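Long-range contacts in FAD-binding PCMH-type domain-containing protein (Gibberella zeae, PDB 6YJO), which binds FAD, which is linked covalently to the protein, and probably acts as an oxidoreductase of the oxygen-dependent FAD-linked family: residues A[33-38]-A[89-94]; A[72-77]-A[117-122]. All blocks are in the same frame, centred on the assembly; numbering follows the deposited sequence.

Overall arrangement
Two contacts from one flavoprotein chain illustrate how chemistry follows depth in a fold. Contact 2 (72-77 with 117-122) is buried: two neighbouring strands of a small parallel sheet share backbone hydrogen bonds, and aliphatic side chains pack beyond them. Contact 1 (33-38 with 89-94) lies at the surface, its centre about 30 Å from the centre of the chain, where the N-terminal helix 32-41 meets the end of helix 78-90; it relies on an amide, two aliphatic tips and a nearby disulfide. The two lie near each other without touching, their centres about 15 Å apart. Strand 71-73 of contact 2 leads into helix 78-90 of contact 1, and Leu35 also touches Ala71 on that strand.

Contact 1: residues A[33-38]-A[89-94]; sequences AALNAC and DQNKVR
The amide of Asn91 lies against one side of helix 32-41, with its two ends meeting different residues. OD1 faces the methyl of Ala34, 3.7 Å from its CB, while ND2 is turned to Leu35, 3.8 Å from CA and 3.9 Å from CD2. CB of Cys38, one turn further along, borders the same nitrogen at 4.2 Å. With CG anti to its carbonyl carbon (chi1 -71°), the Asn91 side chain extends toward the N-terminal helix, and a hydrogen bond from ND2 to Cys87 O fixes the rotation of the amide. Asn91 is the first residue to leave helical geometry after helix 78-90, and its amide reaches back to a carbonyl of the last turn. The same turn supplies the disulfide partner: Cys38, with SG anti to its backbone N (chi1 -176°), is joined to Cys87, tying helix 32-41 covalently to helix 78-90. Val93, past the end of helix 78-90, and Leu35 reach toward each other tip to tip, CD1 of the leucine meeting CG1 of the valine at 3.9 Å and CG2 at 4.1 Å. Leu35 is buried, and it also packs on Ala71, the first residue of strand 71-73, and Ala70 just before it.

Contact 2: residues A[72-77]-A[117-122]; sequences IALPTT and VIVVDA
Ala73 makes both backbone hydrogen bonds between segments 72-77 and 117-122; a further one, between Val117 and Ala71, extends the ladder. Its N donates to Val117 O at 2.9 Å, and its O accepts from Val119 N at 2.8 Å; the second bond is the straighter, 165° at the hydrogen against 145°. Ala73 thus grips the residues on either side of its partner Ile118, as parallel pairing requires. Val117 O has a further neighbour in CA of Ile72, a CA-H...O contact of 3.2 Å.

Apolar packing divides between the faces of the sheet. On the face of Ile72 and Val117, the CG2 methyl of Ile72 meets CG2 of Val119 at 3.7 Å, the two side chains passing at a slant. On the other face, that of Ala73 and Ile118, the Pro75 and Ile118 side chains cross at about a right angle, Pro75 CG 3.6 Å from Ile118 CG2. Helix 78-90 covers this side, with Ala84 and Val85 against Ile118 and Ile81 against Pro75.

Beyond the paired residues, the chains diverge and side chains bridge them. Val119 O is approached by Pro75 CD at 3.2 Å and also by Leu74 CD1. Leu74, its CG anti to the backbone N (chi1 -178°), brings CD1 to 4.0 Å from both Val119 CG1 and Ala122 CB. That alanine methyl also borders Pro75 O and Thr76 CG2.

Thr77 N-caps helix 78-90. Strand 116-119 lies between 71-73 and 95-98, and the chain passes from one outer strand to the other through helix 78-90, a beta-alpha-beta crossover. Val120, just after the central strand, touches the FAD. This small parallel sheet with its covering helix is characteristic of the FAD-binding domain of PCMH-type flavoproteins.

Contact 1: residues A[33-38]-A[89-94]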
# COMPACT_ATOMS: atom_id res chain seq x y z
N ALA A 33 -32.63 0.34 6.10
CA ALA A 33 -33.32 1.41 6.82
C ALA A 33 -33.35 1.19 8.32
O ALA A 33 -33.45 2.17 9.08
CB ALA A 33 -34.75 1.56 6.30
N ALA A 34 -33.28 -0.07 8.77
CA ALA A 34 -33.01 -0.34 10.18
C ALA A 34 -31.75 0.38 10.62
O ALA A 34 -31.75 1.10 11.62
CB ALA A 34 -32.89 -1.85 10.40
N LEU A 35 -30.66 0.18 9.88
CA LEU A 35 -29.42 0.94 10.06
C LEU A 35 -29.67 2.44 9.96
O LEU A 35 -29.68 3.14 10.98
CB LEU A 35 -28.38 0.52 9.03
CG LEU A 35 -27.35 -0.54 9.42
CD1 LEU A 35 -26.64 -1.08 8.19
CD2 LEU A 35 -26.36 0.04 10.40
N ASN A 36 -29.88 2.92 8.74
CA ASN A 36 -30.00 4.35 8.43
C ASN A 36 -30.77 5.10 9.51
O ASN A 36 -30.48 6.27 9.79
CB ASN A 36 -30.68 4.54 7.07
CG ASN A 36 -29.71 5.04 6.01
OD1 ASN A 36 -28.49 4.95 6.16
ND2 ASN A 36 -30.26 5.57 4.92
N ALA A 37 -31.78 4.46 10.11
CA ALA A 37 -32.51 5.09 11.20
C ALA A 37 -31.63 5.22 12.44
O ALA A 37 -31.52 6.30 13.02
CB ALA A 37 -33.77 4.29 11.51
N CYS A 38 -31.00 4.11 12.86
CA CYS A 38 -30.07 4.16 13.98
C CYS A 38 -29.05 5.28 13.79
O CYS A 38 -28.80 6.07 14.70
CB CYS A 38 -29.36 2.81 14.14
SG CYS A 38 -28.25 2.68 15.57
N ASP A 89 -22.87 -2.75 15.43
CA ASP A 89 -23.04 -3.85 16.37
C ASP A 89 -24.51 -4.12 16.67
O ASP A 89 -24.90 -5.27 16.86
CB ASP A 89 -22.29 -3.55 17.67
CG ASP A 89 -22.27 -4.73 18.62
OD1 ASP A 89 -22.51 -5.87 18.15
OD2 ASP A 89 -22.02 -4.53 19.83
N GLN A 90 -25.33 -3.07 16.69
CA GLN A 90 -26.75 -3.22 17.02
C GLN A 90 -27.47 -4.06 15.98
O GLN A 90 -28.28 -4.93 16.33
CB GLN A 90 -27.40 -1.84 17.14
CG GLN A 90 -28.92 -1.84 17.12
CD GLN A 90 -29.53 -2.77 18.14
OE1 GLN A 90 -29.03 -2.91 19.26
NE2 GLN A 90 -30.62 -3.43 17.76
N ASN A 91 -27.20 -3.83 14.70
CA ASN A 91 -27.91 -4.47 13.61
C ASN A 91 -27.18 -5.70 13.07
O ASN A 91 -27.55 -6.21 12.01
CB ASN A 91 -28.17 -3.46 12.49
CG ASN A 91 -29.22 -2.43 12.87
OD1 ASN A 91 -30.41 -2.74 12.94
ND2 ASN A 91 -28.78 -1.21 13.13
N LYS A 92 -26.16 -6.19 13.78
CA LYS A 92 -25.44 -7.40 13.41
C LYS A 92 -24.91 -7.34 11.98
O LYS A 92 -24.85 -8.36 11.29
CB LYS A 92 -26.31 -8.65 13.60
CG LYS A 92 -25.51 -9.94 13.81
CD LYS A 92 -26.22 -11.17 13.25
CE LYS A 92 -25.69 -11.57 11.87
NZ LYS A 92 -26.73 -11.50 10.81
N VAL A 93 -24.54 -6.15 11.51
CA VAL A 93 -23.87 -6.01 10.22
C VAL A 93 -22.37 -6.00 10.44
O VAL A 93 -21.86 -5.44 11.43
CB VAL A 93 -24.32 -4.73 9.48
CG1 VAL A 93 -25.80 -4.80 9.11
CG2 VAL A 93 -24.01 -3.47 10.29
N ARG A 94 -21.65 -6.62 9.52
CA ARG A 94 -20.22 -6.38 9.40
C ARG A 94 -19.99 -4.94 8.98
O ARG A 94 -20.78 -4.37 8.23
CB ARG A 94 -19.61 -7.36 8.40
CG ARG A 94 -19.54 -8.78 8.92
CD ARG A 94 -19.46 -9.77 7.79
NE ARG A 94 -19.00 -11.08 8.24
CZ ARG A 94 -18.68 -12.08 7.42
NH1 ARG A 94 -18.76 -11.91 6.11
NH2 ARG A 94 -18.27 -13.23 7.92

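Contact 2: residues A[72-77]-A[117-122]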
# COMPACT_ATOMS: atom_id res chain seq x y z
N ILE A 72 -24.06 3.57 4.09
CA ILE A 72 -22.81 4.31 4.09
C ILE A 72 -22.92 5.42 5.12
O ILE A 72 -23.86 6.23 5.07
CB ILE A 72 -22.49 4.91 2.70
CG1 ILE A 72 -22.30 3.82 1.65
CG2 ILE A 72 -21.25 5.78 2.79
CD1 ILE A 72 -22.37 4.37 0.23
N ALA A 73 -21.99 5.45 6.06
CA ALA A 73 -21.82 6.60 6.95
C ALA A 73 -20.76 7.52 6.37
O ALA A 73 -19.83 7.09 5.68
CB ALA A 73 -21.43 6.16 8.36
N LEU A 74 -20.92 8.82 6.64
CA LEU A 74 -19.98 9.85 6.20
C LEU A 74 -19.64 10.72 7.41
O LEU A 74 -20.08 11.87 7.51
CB LEU A 74 -20.58 10.67 5.06
CG LEU A 74 -19.67 11.76 4.47
CD1 LEU A 74 -18.35 11.17 4.00
CD2 LEU A 74 -20.37 12.48 3.33
N PRO A 75 -18.87 10.18 8.36
CA PRO A 75 -18.55 10.94 9.57
C PRO A 75 -17.61 12.10 9.27
O PRO A 75 -16.90 12.13 8.27
CB PRO A 75 -17.88 9.90 10.46
CG PRO A 75 -17.25 8.95 9.49
CD PRO A 75 -18.25 8.85 8.37
N THR A 76 -17.62 13.07 10.19
CA THR A 76 -16.61 14.12 10.22
C THR A 76 -15.96 14.25 11.59
O THR A 76 -15.04 15.06 11.75
CB THR A 76 -17.19 15.48 9.81
OG1 THR A 76 -18.11 15.94 10.81
CG2 THR A 76 -17.90 15.37 8.47
N THR A 77 -16.42 13.48 12.58
CA THR A 77 -15.83 13.48 13.92
C THR A 77 -15.61 12.05 14.37
O THR A 77 -16.23 11.11 13.86
CB THR A 77 -16.72 14.20 14.95
OG1 THR A 77 -17.94 13.46 15.12
CG2 THR A 77 -17.04 15.62 14.50
N VAL A 117 -20.60 0.81 5.77
CA VAL A 117 -19.33 1.30 5.26
C VAL A 117 -19.14 2.73 5.74
O VAL A 117 -19.90 3.63 5.36
CB VAL A 117 -19.26 1.21 3.73
CG1 VAL A 117 -18.01 1.90 3.21
CG2 VAL A 117 -19.27 -0.25 3.30
N ILE A 118 -18.13 2.93 6.58
CA ILE A 118 -17.86 4.21 7.24
C ILE A 118 -16.80 4.92 6.39
O ILE A 118 -15.62 4.57 6.44
CB ILE A 118 -17.40 4.00 8.68
CG1 ILE A 118 -18.48 3.26 9.49
CG2 ILE A 118 -17.05 5.33 9.35
CD1 ILE A 118 -18.06 2.87 10.90
N VAL A 119 -17.24 5.91 5.62
CA VAL A 119 -16.36 6.64 4.71
C VAL A 119 -15.74 7.80 5.49
O VAL A 119 -16.41 8.81 5.76
CB VAL A 119 -17.12 7.14 3.48
CG1 VAL A 119 -16.24 8.07 2.64
CG2 VAL A 119 -17.60 5.97 2.63
N VAL A 120 -14.46 7.68 5.83
CA VAL A 120 -13.77 8.68 6.63
C VAL A 120 -13.11 9.72 5.73
O VAL A 120 -12.31 10.54 6.18
CB VAL A 120 -12.74 8.02 7.56
CG1 VAL A 120 -13.39 6.92 8.39
CG2 VAL A 120 -11.56 7.46 6.76
N ASP A 121 -13.47 9.69 4.44
CA ASP A 121 -12.85 10.59 3.47
C ASP A 121 -13.02 12.06 3.85
O ASP A 121 -12.17 12.89 3.51
CB ASP A 121 -13.45 10.33 2.08
CG ASP A 121 -12.90 11.25 1.01
OD1 ASP A 121 -11.80 11.82 1.21
OD2 ASP A 121 -13.56 11.40 -0.04
N ALA A 122 -14.10 12.41 4.55
CA ALA A 122 -14.35 13.80 4.93
C ALA A 122 -13.48 14.27 6.09
O ALA A 122 -13.42 15.48 6.34
CB ALA A 122 -15.83 13.99 5.27